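Local coordinates for IPT/TIG domain-containing protein BACOVA_02650 (Bacteroides ovatus, PDB 5E7H) that binds polysaccharide at the cell surface and probably mediates xyloglucan binding before its transport into the periplasm for degradation, at residues 114-119 against 167-172; 123-128 against 250-255; 195-200 against 207-212. All coordinates share one frame; numbering follows the deposited sequence.

Contact 1. Residues 114-119 against 167-172; sequences APYVSN and FVKEVF. With NA (sodium ion), chain I; FMT (formic acid), chain C; FMT (formic acid), chain D.
Pro115 sets its CA and CB over one face of the Phe167 ring, the clearest feature of a contact in which a loop of the xyloglucan-binding domain, running between strands 105-108 and 121-126, packs on the end of strand 160-168. The peptide bond before Pro115 is cis, and the proline that follows this bend meets the aromatic ring in a CH-pi arrangement. Its CA sits 3.8 Å from the centroid of the Phe167 ring, only 11° off the ring normal, while Pro115 CB covers the root of the same face, 3.6 Å from Phe167 CG. Phe167 holds its CG anti to the backbone N (chi1 179°), which carries the ring out from the strand toward the loop. Phe167 meets Trp207 edge-to-face, and both Pro115 and Phe167 pack on Tyr251, which ties the pair to neighbouring strands.

The other apolar contacts lie nearer the far end of the ring. Ala114 CB approaches Phe167 CE1 obliquely at 3.7 Å and also touches the aliphatic part of Lys169, at CD. Tyr116 brings its CE2 to 4.0 Å from Phe167 CZ, the two rings being inclined to each other.

No hydrogen bond joins the segments directly; their polar link is a formic acid molecule, probably from the crystallisation liquor. Ala114 N donates to its O2 almost straight, whereas Lys169, bent at chi2 and chi4, offers NZ to that oxygen in a weak bond and has another weak bond to a second formic acid molecule.

At the other end of the loop, Asn119 turns its backbone carbonyl to a sodium ion also bound by Asn92, Thr121 and Asp253, with the oxygen Asn119 O 2.6 Å from the metal.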
loop_
_atom_site.group_PDB
_atom_site.type_symbol
_atom_site.label_atom_id
_atom_site.label_comp_id
_atom_site.label_asym_id
_atom_site.label_seq_id
_atom_site.Cartn_x
_atom_site.Cartn_y
_atom_site.Cartn_z
ATOM N N ALA A 114 5.726 -16.432 -5.896
ATOM C CA ALA A 114 5.422 -15.029 -5.688
ATOM C C ALA A 114 3.910 -14.753 -5.781
ATOM O O ALA A 114 3.212 -15.335 -6.640
ATOM C CB ALA A 114 6.168 -14.192 -6.708
ATOM N N PRO A 115 3.389 -13.868 -4.909
ATOM C CA PRO A 115 4.092 -12.979 -3.972
ATOM C C PRO A 115 4.339 -13.582 -2.571
ATOM O O PRO A 115 4.650 -12.828 -1.646
ATOM C CB PRO A 115 3.154 -11.788 -3.899
ATOM C CG PRO A 115 1.783 -12.426 -3.993
ATOM C CD PRO A 115 1.949 -13.540 -4.983
ATOM N N TYR A 116 4.205 -14.899 -2.483
ATOM C CA TYR A 116 4.576 -15.745 -1.325
ATOM C C TYR A 116 3.608 -15.614 -0.163
ATOM O O TYR A 116 3.153 -16.651 0.343
ATOM C CB TYR A 116 6.023 -15.479 -0.859
ATOM C CG TYR A 116 7.037 -15.675 -1.952
ATOM C CD1 TYR A 116 7.291 -16.942 -2.473
ATOM C CD2 TYR A 116 7.726 -14.593 -2.468
ATOM C CE1 TYR A 116 8.224 -17.110 -3.488
ATOM C CE2 TYR A 116 8.649 -14.753 -3.480
ATOM C CZ TYR A 116 8.887 -16.009 -3.981
ATOM O OH TYR A 116 9.815 -16.155 -4.995
ATOM N N VAL A 117 3.307 -14.384 0.266
ATOM C CA VAL A 117 2.285 -14.109 1.264
ATOM C C VAL A 117 1.280 -13.111 0.692
ATOM O O VAL A 117 1.597 -12.359 -0.234
ATOM C CB VAL A 117 2.897 -13.571 2.583
ATOM C CG1 VAL A 117 3.708 -14.670 3.259
ATOM C CG2 VAL A 117 3.763 -12.355 2.353
ATOM N N SER A 118 0.053 -13.153 1.204
ATOM C CA SER A 118 -0.955 -12.156 0.857
ATOM C C SER A 118 -1.994 -12.110 1.945
ATOM O O SER A 118 -2.185 -13.069 2.686
ATOM C CB SER A 118 -1.616 -12.464 -0.495
ATOM O OG SER A 118 -2.408 -13.623 -0.444
ATOM N N ASN A 119 -2.666 -10.963 2.030
ATOM C CA ASN A 119 -3.839 -10.829 2.870
ATOM C C ASN A 119 -5.021 -11.194 1.976
ATOM O O ASN A 119 -5.609 -10.328 1.322
ATOM C CB ASN A 119 -3.962 -9.407 3.423
ATOM C CG ASN A 119 -3.037 -9.127 4.612
ATOM O OD1 ASN A 119 -2.173 -9.929 4.991
ATOM N ND2 ASN A 119 -3.256 -7.972 5.238
ATOM N N PHE A 167 3.708 -5.787 -4.930
ATOM C CA PHE A 167 4.821 -6.723 -5.012
ATOM C C PHE A 167 5.299 -6.765 -6.449
ATOM O O PHE A 167 4.521 -7.079 -7.338
ATOM C CB PHE A 167 4.388 -8.122 -4.545
ATOM C CG PHE A 167 5.484 -9.174 -4.619
ATOM C CD1 PHE A 167 5.917 -9.677 -5.845
ATOM C CD2 PHE A 167 6.032 -9.698 -3.460
ATOM C CE1 PHE A 167 6.925 -10.654 -5.906
ATOM C CE2 PHE A 167 7.024 -10.691 -3.525
ATOM C CZ PHE A 167 7.454 -11.156 -4.750
ATOM N N VAL A 168 6.570 -6.438 -6.657
ATOM C CA VAL A 168 7.193 -6.513 -7.980
ATOM C C VAL A 168 8.237 -7.636 -7.964
ATOM O O VAL A 168 9.167 -7.616 -7.142
ATOM C CB VAL A 168 7.861 -5.183 -8.362
ATOM C CG1 VAL A 168 8.639 -5.322 -9.696
ATOM C CG2 VAL A 168 6.827 -4.049 -8.412
ATOM N N LYS A 169 8.104 -8.628 -8.844
ATOM C CA LYS A 169 9.045 -9.752 -8.855
ATOM C C LYS A 169 10.453 -9.316 -9.249
ATOM O O LYS A 169 11.445 -9.713 -8.592
ATOM C CB LYS A 169 8.562 -10.856 -9.803
ATOM C CG LYS A 169 9.455 -12.107 -9.843
ATOM C CD LYS A 169 9.282 -12.917 -8.582
ATOM C CE LYS A 169 10.200 -14.134 -8.562
ATOM N NZ LYS A 169 9.777 -15.138 -9.564
ATOM N N GLU A 170 10.552 -8.565 -10.352
ATOM C CA GLU A 170 11.832 -8.114 -10.913
ATOM C C GLU A 170 11.627 -6.758 -11.532
ATOM O O GLU A 170 10.539 -6.464 -12.035
ATOM C CB GLU A 170 12.363 -9.068 -12.003
ATOM C CG GLU A 170 12.289 -10.556 -11.724
ATOM C CD GLU A 170 13.481 -11.086 -10.943
ATOM O OE1 GLU A 170 14.304 -10.271 -10.470
ATOM O OE2 GLU A 170 13.593 -12.326 -10.812
ATOM N N VAL A 171 12.670 -5.932 -11.541
ATOM C CA VAL A 171 12.552 -4.652 -12.204
ATOM C C VAL A 171 12.375 -4.882 -13.699
ATOM O O VAL A 171 12.808 -5.910 -14.254
ATOM C CB VAL A 171 13.769 -3.743 -11.949
ATOM C CG1 VAL A 171 13.824 -3.351 -10.462
ATOM C CG2 VAL A 171 15.030 -4.412 -12.392
ATOM N N PHE A 172 11.740 -3.917 -14.323
ATOM C CA PHE A 172 11.442 -3.970 -15.752
ATOM C C PHE A 172 11.688 -2.612 -16.375
ATOM O O PHE A 172 11.758 -1.597 -15.684
ATOM C CB PHE A 172 9.994 -4.437 -15.980
ATOM C CG PHE A 172 8.978 -3.730 -15.122
ATOM C CD1 PHE A 172 8.496 -2.477 -15.469
ATOM C CD2 PHE A 172 8.488 -4.330 -13.966
ATOM C CE1 PHE A 172 7.558 -1.833 -14.677
ATOM C CE2 PHE A 172 7.568 -3.698 -13.177
ATOM C CZ PHE A 172 7.091 -2.451 -13.524
HETATM NA NA NA I . -6.860 -8.753 -0.264
HETATM C C FMT C . 8.228 -18.128 -8.046
HETATM O O1 FMT C . 9.262 -18.316 -7.359
HETATM O O2 FMT C . 7.585 -17.056 -7.902
HETATM C C FMT D . 12.777 -17.775 -9.129
HETATM O O1 FMT D . 11.561 -17.906 -8.826
HETATM O O2 FMT D . 13.096 -17.302 -10.254
HETATM O O HOH W 1 -6.708 -7.550 2.059
#

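Contact 2. Residues 123-128 against 250-255; sequences LGITGT and VYFDNF. With NA (sodium ion), chain I; ACT (acetate ion), chain H.
Val250 pairs with Ile125 through two backbone hydrogen bonds, and the two differ in shape. Ile125 N reaches Val250 O at 2.8 Å and nearly along the C=O axis, whereas Val250 N meets Ile125 O from above the carbonyl plane. Tyr251 faces Gly124 in a non-hydrogen-bonded pair. With its CG beside the backbone N (chi1 -57°), the ring lies obliquely against the glycine, CD1 of Tyr251 3.7 Å from Gly124 CA, and runs on to Thr126, whose CG2 touches the hydroxyl end; the Tyr251 OH itself is hydrogen-bonded to Glu249.

These are neighbouring antiparallel strands of the large sheet in the xyloglucan-binding domain, with strand 160-168 on the far side of 246-259. Phe252 forms the next hydrogen-bonded pair, with Leu123 N to Phe252 O at 3.0 Å and Phe252 N to Leu123 O at 2.9 Å. On the face opposite Tyr251, its ring lies alongside Leu123, with Leu123 CD2 3.9 Å from Phe252 CD1, and meets Phe177 edge-to-face. Asp253 then grips the sodium ion with both carboxylate oxygens, OD1 at 2.6 Å and OD2 at 2.5 Å. Asn254 N bonds back to Asp253 OD1, and Asn254 OD1 accepts from a water that is itself a sodium ligand.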
loop_
_atom_site.group_PDB
_atom_site.type_symbol
_atom_site.label_atom_id
_atom_site.label_comp_id
_atom_site.label_asym_id
_atom_site.label_seq_id
_atom_site.Cartn_x
_atom_site.Cartn_y
_atom_site.Cartn_z
ATOM N N LEU A 123 -4.677 -8.601 -6.676
ATOM C CA LEU A 123 -4.684 -8.399 -8.126
ATOM C C LEU A 123 -3.321 -8.713 -8.700
ATOM O O LEU A 123 -2.320 -8.247 -8.172
ATOM C CB LEU A 123 -5.042 -6.941 -8.446
ATOM C CG LEU A 123 -4.810 -6.448 -9.884
ATOM C CD1 LEU A 123 -5.750 -7.149 -10.840
ATOM C CD2 LEU A 123 -4.963 -4.948 -9.972
ATOM N N GLY A 124 -3.296 -9.495 -9.768
ATOM C CA GLY A 124 -2.066 -9.756 -10.491
ATOM C C GLY A 124 -2.110 -9.184 -11.889
ATOM O O GLY A 124 -3.079 -9.379 -12.634
ATOM N N ILE A 125 -1.041 -8.480 -12.238
ATOM C CA ILE A 125 -0.794 -8.075 -13.616
ATOM C C ILE A 125 0.524 -8.745 -13.983
ATOM O O ILE A 125 1.597 -8.293 -13.561
ATOM C CB ILE A 125 -0.712 -6.562 -13.751
ATOM C CG1 ILE A 125 -2.014 -5.883 -13.319
ATOM C CG2 ILE A 125 -0.338 -6.158 -15.196
ATOM C CD1 ILE A 125 -3.161 -6.094 -14.191
ATOM N N THR A 126 0.449 -9.847 -14.718
ATOM C CA THR A 126 1.617 -10.671 -14.960
ATOM C C THR A 126 1.636 -11.120 -16.405
ATOM O O THR A 126 0.594 -11.271 -17.050
ATOM C CB THR A 126 1.640 -11.915 -14.055
ATOM O OG1 THR A 126 0.708 -12.894 -14.547
ATOM C CG2 THR A 126 1.317 -11.559 -12.607
ATOM N N GLY A 127 2.830 -11.377 -16.915
ATOM C CA GLY A 127 2.962 -11.936 -18.230
ATOM C C GLY A 127 3.838 -11.129 -19.153
ATOM O O GLY A 127 4.483 -10.165 -18.747
ATOM N N THR A 128 3.799 -11.513 -20.417
ATOM C CA THR A 128 4.653 -10.923 -21.432
ATOM C C THR A 128 3.860 -9.922 -22.267
ATOM O O THR A 128 2.736 -10.220 -22.682
ATOM C CB THR A 128 5.236 -11.993 -22.331
ATOM O OG1 THR A 128 5.819 -13.029 -21.534
ATOM C CG2 THR A 128 6.300 -11.406 -23.189
ATOM N N VAL A 250 3.541 -8.370 -11.247
ATOM C CA VAL A 250 3.247 -7.318 -10.269
ATOM C C VAL A 250 1.923 -7.626 -9.602
ATOM O O VAL A 250 0.945 -7.956 -10.282
ATOM C CB VAL A 250 3.193 -5.932 -10.928
ATOM C CG1 VAL A 250 2.960 -4.833 -9.893
ATOM C CG2 VAL A 250 4.485 -5.672 -11.709
ATOM N N TYR A 251 1.885 -7.529 -8.274
ATOM C CA TYR A 251 0.651 -7.759 -7.512
ATOM C C TYR A 251 0.295 -6.517 -6.723
ATOM O O TYR A 251 1.186 -5.768 -6.315
ATOM C CB TYR A 251 0.789 -8.962 -6.546
ATOM C CG TYR A 251 1.162 -10.234 -7.284
ATOM C CD1 TYR A 251 0.196 -11.007 -7.907
ATOM C CD2 TYR A 251 2.491 -10.601 -7.439
ATOM C CE1 TYR A 251 0.538 -12.129 -8.634
ATOM C CE2 TYR A 251 2.843 -11.727 -8.157
ATOM C CZ TYR A 251 1.857 -12.482 -8.763
ATOM O OH TYR A 251 2.163 -13.603 -9.507
ATOM N N PHE A 252 -1.008 -6.315 -6.530
ATOM C CA PHE A 252 -1.553 -5.164 -5.790
ATOM C C PHE A 252 -2.594 -5.600 -4.774
ATOM O O PHE A 252 -3.362 -6.525 -5.026
ATOM C CB PHE A 252 -2.251 -4.160 -6.728
ATOM C CG PHE A 252 -1.411 -3.615 -7.853
ATOM C CD1 PHE A 252 -1.235 -4.323 -9.033
ATOM C CD2 PHE A 252 -0.841 -2.366 -7.748
ATOM C CE1 PHE A 252 -0.469 -3.788 -10.063
ATOM C CE2 PHE A 252 -0.091 -1.839 -8.786
ATOM C CZ PHE A 252 0.080 -2.558 -9.941
ATOM N N ASP A 253 -2.667 -4.908 -3.637
ATOM C CA ASP A 253 -3.765 -5.154 -2.692
ATOM C C ASP A 253 -4.006 -3.937 -1.810
ATOM O O ASP A 253 -3.165 -3.043 -1.694
ATOM C CB ASP A 253 -3.455 -6.376 -1.824
ATOM C CG ASP A 253 -4.681 -7.077 -1.291
ATOM O OD1 ASP A 253 -5.829 -6.662 -1.513
ATOM O OD2 ASP A 253 -4.486 -8.113 -0.609
ATOM N N ASN A 254 -5.177 -3.927 -1.185
ATOM C CA ASN A 254 -5.516 -2.986 -0.102
ATOM C C ASN A 254 -5.328 -1.530 -0.496
ATOM O O ASN A 254 -4.703 -0.728 0.202
ATOM C CB ASN A 254 -4.723 -3.313 1.158
ATOM C CG ASN A 254 -5.279 -4.515 1.858
ATOM O OD1 ASN A 254 -6.500 -4.709 1.908
ATOM N ND2 ASN A 254 -4.403 -5.337 2.399
ATOM N N PHE A 255 -5.915 -1.168 -1.624
ATOM C CA PHE A 255 -6.000 0.234 -1.975
ATOM C C PHE A 255 -6.775 0.955 -0.883
ATOM O O PHE A 255 -7.811 0.460 -0.422
ATOM C CB PHE A 255 -6.697 0.438 -3.333
ATOM C CG PHE A 255 -5.929 -0.119 -4.506
ATOM C CD1 PHE A 255 -5.037 0.682 -5.208
ATOM C CD2 PHE A 255 -6.104 -1.446 -4.907
ATOM C CE1 PHE A 255 -4.319 0.166 -6.287
ATOM C CE2 PHE A 255 -5.379 -1.966 -5.980
ATOM C CZ PHE A 255 -4.490 -1.154 -6.660
HETATM NA NA NA I . -6.860 -8.753 -0.264
HETATM C C ACT H . 1.198 -14.288 -20.394
HETATM O O ACT H . 1.094 -14.966 -19.337
HETATM O OXT ACT H . 2.327 -14.114 -20.923
HETATM C CH3 ACT H . -0.031 -13.677 -21.019
HETATM O O HOH W 1 -6.708 -7.550 2.059
#

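Contact 3. Residues 195-200 against 207-212; sequences VSSFTG and WMQCSV
Met208 rests its sulfur against the backbone and CB of Ser196, with SD 3.5 Å from Ser196 N and 3.8 Å from Ser196 CB. The contact lays the irregular loop that follows strand 189-192 over strand 207-213, a strand of the large antiparallel sheet in the xyloglucan-binding domain. Met208 starts from chi1 54°, with CG between the backbone N and the carbonyl carbon, and is extended beyond that point, which takes SD across to the loop and CE on toward Val195.

One residue further along each segment, the packing gives way to polar contacts. Ser197 N donates to Gln209 O at 2.8 Å in a nearly straight bond, and the side chains add a second link: Gln209 NE2 donates a hydrogen bond to Ser197 OG at 2.9 Å, with the serine oxygen lying in the amide plane. Backbone and side chain of Gln209 thus hold one serine at two points, its backbone N and its OG. The other end of the amide, Gln209 OE1, accepts from Arg256 NH2 and from Thr11 N, the latter in the IPT/TIG region, so the amide is held at both ends.

Beyond this pair a water joins the chains, donating to Val195 O and accepting from Ser211 N at 3.0 Å, while Ser197 CB rests on Ser211 CB.

The loop also braces itself. Ser196 OG, turned anti to its own nitrogen (chi1 166°), forms an ST turn and ST motif by accepting from Phe198 N at 2.9 Å and Thr199 N at 3.0 Å, and Gly200 N returns to Ser196 O at 2.8 Å.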
loop_
_atom_site.group_PDB
_atom_site.type_symbol
_atom_site.label_atom_id
_atom_site.label_comp_id
_atom_site.label_asym_id
_atom_site.label_seq_id
_atom_site.Cartn_x
_atom_site.Cartn_y
_atom_site.Cartn_z
ATOM N N VAL A 195 7.041 2.473 -6.727
ATOM C CA VAL A 195 8.208 2.741 -5.888
ATOM C C VAL A 195 7.756 2.767 -4.436
ATOM O O VAL A 195 6.645 3.144 -4.114
ATOM C CB VAL A 195 8.917 4.065 -6.232
ATOM C CG1 VAL A 195 9.608 3.974 -7.592
ATOM C CG2 VAL A 195 7.952 5.236 -6.195
ATOM N N SER A 196 8.665 2.389 -3.559
ATOM C CA SER A 196 8.354 2.304 -2.140
ATOM C C SER A 196 8.231 3.669 -1.475
ATOM O O SER A 196 9.090 4.540 -1.663
ATOM C CB SER A 196 9.445 1.494 -1.439
ATOM O OG SER A 196 9.349 1.656 -0.036
ATOM N N SER A 197 7.187 3.840 -0.668
ATOM C CA SER A 197 7.035 5.061 0.119
ATOM C C SER A 197 8.102 5.151 1.208
ATOM O O SER A 197 8.388 6.233 1.730
ATOM C CB SER A 197 5.652 5.116 0.739
ATOM O OG SER A 197 5.424 4.037 1.624
ATOM N N PHE A 198 8.696 4.011 1.538
ATOM C CA PHE A 198 9.677 3.928 2.613
ATOM C C PHE A 198 11.099 4.187 2.120
ATOM O O PHE A 198 11.877 4.878 2.788
ATOM C CB PHE A 198 9.567 2.545 3.275
ATOM C CG PHE A 198 10.338 2.392 4.564
ATOM C CD1 PHE A 198 10.068 3.194 5.656
ATOM C CD2 PHE A 198 11.272 1.380 4.694
ATOM C CE1 PHE A 198 10.752 3.010 6.848
ATOM C CE2 PHE A 198 11.957 1.193 5.869
ATOM C CZ PHE A 198 11.701 2.007 6.948
ATOM N N THR A 199 11.459 3.613 0.973
ATOM C CA THR A 199 12.843 3.709 0.468
ATOM C C THR A 199 13.009 4.587 -0.769
ATOM O O THR A 199 14.133 4.985 -1.106
ATOM C CB THR A 199 13.395 2.330 0.099
ATOM O OG1 THR A 199 12.680 1.831 -1.039
ATOM C CG2 THR A 199 13.256 1.350 1.253
ATOM N N GLY A 200 11.904 4.872 -1.454
ATOM C CA GLY A 200 11.941 5.620 -2.700
ATOM C C GLY A 200 12.378 4.791 -3.901
ATOM O O GLY A 200 12.470 5.321 -5.012
ATOM N N TRP A 207 6.848 -7.349 -0.611
ATOM C CA TRP A 207 5.825 -6.324 -0.630
ATOM C C TRP A 207 6.366 -4.968 -0.201
ATOM O O TRP A 207 7.245 -4.881 0.673
ATOM C CB TRP A 207 4.677 -6.705 0.285
ATOM C CG TRP A 207 3.788 -7.817 -0.220
ATOM C CD1 TRP A 207 3.867 -9.137 0.112
ATOM C CD2 TRP A 207 2.671 -7.695 -1.114
ATOM N NE1 TRP A 207 2.886 -9.845 -0.532
ATOM C CE2 TRP A 207 2.139 -8.987 -1.291
ATOM C CE3 TRP A 207 2.084 -6.623 -1.797
ATOM C CZ2 TRP A 207 1.047 -9.234 -2.094
ATOM C CZ3 TRP A 207 0.984 -6.869 -2.612
ATOM C CH2 TRP A 207 0.476 -8.169 -2.748
ATOM N N MET A 208 5.848 -3.918 -0.829
ATOM C CA MET A 208 6.116 -2.548 -0.407
ATOM C C MET A 208 4.819 -1.769 -0.364
ATOM O O MET A 208 3.835 -2.125 -1.047
ATOM C CB MET A 208 7.103 -1.859 -1.351
ATOM C CG MET A 208 6.699 -1.904 -2.784
ATOM S SD MET A 208 7.857 -0.985 -3.838
ATOM C CE MET A 208 7.247 -1.467 -5.450
ATOM N N GLN A 209 4.814 -0.718 0.445
ATOM C CA GLN A 209 3.747 0.253 0.388
ATOM C C GLN A 209 4.097 1.302 -0.651
ATOM O O GLN A 209 5.189 1.871 -0.627
ATOM C CB GLN A 209 3.531 0.909 1.739
ATOM C CG GLN A 209 2.505 2.036 1.692
ATOM C CD GLN A 209 2.293 2.647 3.071
ATOM O OE1 GLN A 209 1.378 2.272 3.808
ATOM N NE2 GLN A 209 3.179 3.539 3.441
ATOM N N CYS A 210 3.159 1.564 -1.552
ATOM C CA CYS A 210 3.251 2.649 -2.514
ATOM C C CYS A 210 2.255 3.731 -2.122
ATOM O O CYS A 210 1.170 3.418 -1.634
ATOM C CB CYS A 210 2.933 2.171 -3.924
ATOM S SG CYS A 210 4.024 0.864 -4.526
ATOM N N SER A 211 2.609 4.979 -2.372
ATOM C CA SER A 211 1.795 6.121 -1.993
ATOM C C SER A 211 1.892 7.185 -3.076
ATOM O O SER A 211 2.996 7.502 -3.524
ATOM C CB SER A 211 2.273 6.700 -0.650
ATOM O OG SER A 211 1.384 7.677 -0.173
ATOM N N VAL A 212 0.751 7.721 -3.500
ATOM C CA VAL A 212 0.745 8.915 -4.359
ATOM C C VAL A 212 -0.239 9.956 -3.824
ATOM O O VAL A 212 -1.228 9.603 -3.182
ATOM C CB VAL A 212 0.384 8.578 -5.827
ATOM C CG1 VAL A 212 1.421 7.631 -6.426
ATOM C CG2 VAL A 212 -1.007 7.979 -5.943
HETATM O O HOH W 2 5.483 5.449 -3.026
#

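How the contacts relate
All three contacts lie in the xyloglucan-binding domain and converge on its large antiparallel sheet, where strand 160-168 stands between 207-213 and 246-259. The centres of contacts 1 and 2 are about 8 Å apart, those of 1 and 3 about 13 Å, and those of 2 and 3 about 15 Å. Along the chain the segments of contacts 1 and 2 alternate; contact 3 comes after contact 1 and falls between the two segments of contact 2. Contacts 1 and 2 share a sodium ion, which joins the 114-119 loop to strand 246-259. Trp207 connects contact 3 to that loop through Val117 O, linking widely separated parts of the sequence in one glycan-binding domain.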